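Local coordinates for ABC transporter binding protein AcbH (Actinoplanes, PDB 3OO8) that binds beta-D-galactopyranose as the extracellular solute receptor of a bacterial ABC transporter, at residues S75-L78 and P82-L85. The protein carries 2 engineered substitutions. Sequence-based numbering, arbitrary orientation.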
loop_
_atom_site.group_PDB
_atom_site.type_symbol
_atom_site.label_atom_id
_atom_site.label_comp_id
_atom_site.label_asym_id
_atom_site.label_seq_id
_atom_site.Cartn_x
_atom_site.Cartn_y
_atom_site.Cartn_z
ATOM N N SER A 75 3.330 -15.300 -13.552
ATOM C CA SER A 75 4.237 -16.440 -13.375
ATOM C C SER A 75 4.560 -17.084 -14.736
ATOM O O SER A 75 5.729 -17.371 -15.042
ATOM C CB SER A 75 3.625 -17.453 -12.391
ATOM O OG SER A 75 4.530 -18.528 -12.164
ATOM N N ASN A 76 3.535 -17.293 -15.559
ATOM C CA ASN A 76 3.715 -17.892 -16.892
ATOM C C ASN A 76 4.579 -16.985 -17.764
ATOM O O ASN A 76 5.457 -17.443 -18.507
ATOM C CB ASN A 76 2.359 -18.082 -17.583
ATOM C CG ASN A 76 2.480 -18.736 -18.960
ATOM O OD1 ASN A 76 3.100 -19.790 -19.112
ATOM N ND2 ASN A 76 1.878 -18.119 -19.962
ATOM N N TYR A 77 4.322 -15.683 -17.644
ATOM C CA TYR A 77 5.083 -14.664 -18.364
ATOM C C TYR A 77 6.575 -14.709 -18.060
ATOM O O TYR A 77 7.402 -14.702 -18.978
ATOM C CB TYR A 77 4.486 -13.289 -18.069
ATOM C CG TYR A 77 5.331 -12.098 -18.503
ATOM C CD1 TYR A 77 5.283 -11.614 -19.809
ATOM C CD2 TYR A 77 6.123 -11.422 -17.574
ATOM C CE1 TYR A 77 6.061 -10.504 -20.198
ATOM C CE2 TYR A 77 6.867 -10.310 -17.950
ATOM C CZ TYR A 77 6.834 -9.856 -19.255
ATOM O OH TYR A 77 7.579 -8.731 -19.608
ATOM N N LEU A 78 6.931 -14.767 -16.776
ATOM C CA LEU A 78 8.324 -14.817 -16.375
ATOM C C LEU A 78 8.988 -16.119 -16.818
ATOM O O LEU A 78 10.193 -16.167 -17.078
ATOM C CB LEU A 78 8.422 -14.685 -14.848
ATOM C CG LEU A 78 8.012 -13.295 -14.340
ATOM C CD1 LEU A 78 7.884 -13.286 -12.828
ATOM C CD2 LEU A 78 9.027 -12.248 -14.809
ATOM N N PRO A 82 9.919 -13.457 -21.418
ATOM C CA PRO A 82 9.530 -12.119 -20.931
ATOM C C PRO A 82 10.337 -10.988 -21.577
ATOM O O PRO A 82 11.354 -11.218 -22.262
ATOM C CB PRO A 82 9.803 -12.228 -19.429
ATOM C CG PRO A 82 11.020 -13.131 -19.372
ATOM C CD PRO A 82 10.626 -14.218 -20.377
ATOM N N ASP A 83 9.881 -9.764 -21.341
ATOM C CA ASP A 83 10.571 -8.552 -21.803
ATOM C C ASP A 83 11.808 -8.315 -20.943
ATOM O O ASP A 83 12.000 -8.989 -19.917
ATOM C CB ASP A 83 9.606 -7.368 -21.713
ATOM C CG ASP A 83 8.377 -7.590 -22.547
ATOM O OD1 ASP A 83 8.474 -7.480 -23.791
ATOM O OD2 ASP A 83 7.315 -7.885 -21.967
ATOM N N SER A 84 12.614 -7.323 -21.325
ATOM C CA SER A 84 13.893 -7.055 -20.667
ATOM C C SER A 84 13.726 -6.565 -19.234
ATOM O O SER A 84 14.597 -6.768 -18.365
ATOM C CB SER A 84 14.638 -5.951 -21.439
ATOM O OG SER A 84 14.843 -6.301 -22.809
ATOM N N LEU A 85 12.651 -5.802 -19.064
ATOM C CA LEU A 85 12.216 -5.231 -17.800
ATOM C C LEU A 85 10.708 -5.380 -17.741
ATOM O O LEU A 85 10.062 -5.524 -18.768
ATOM C CB LEU A 85 12.513 -3.714 -17.775
ATOM C CG LEU A 85 14.002 -3.416 -17.649
ATOM C CD1 LEU A 85 14.315 -1.922 -17.637
ATOM C CD2 LEU A 85 14.541 -4.071 -16.354
#
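Two hydrogen bonds join the phenol of Tyr77, near the end of helix 67-79, to Asp83 in the loop that leads into strand 85-89. Tyr77 OH donates to Asp83 OD2 at 2.5 Å, a short bond that meets the oxygen on its anti side, 17° out of the carboxylate plane. Tyr77 OH in turn accepts from Asp83 N at 3.1 Å, in a fairly straight bond. OD2 lies at the ring edge, and ring and carboxylate are turned 40° apart. The other carboxylate oxygen, Asp83 OD1, is hydrogen-bonded to Asn63 ND2.

The apolar part is a CH-pi contact. Pro82 CB sits over one face of the Tyr77 ring, 4.0 Å from its centroid and displaced toward the rim. With CG anti to the backbone N (chi1 168°), Tyr77 carries its ring toward Pro82 and Asp83. Phe70 meets this ring from the same helix. Apart from the ring, Pro82 CB makes a van der Waals contact of 3.5 Å with the backbone Tyr77 O.

A phenylalanine in place of Tyr77 would probably keep the proline packing but leave Asp83 N and OD2 without their shared partner. The hydroxyl acts as donor and acceptor at once, tying the loop between helix 67-79 and strand 85-89 of this class 2 solute-binding fold to the helix it follows.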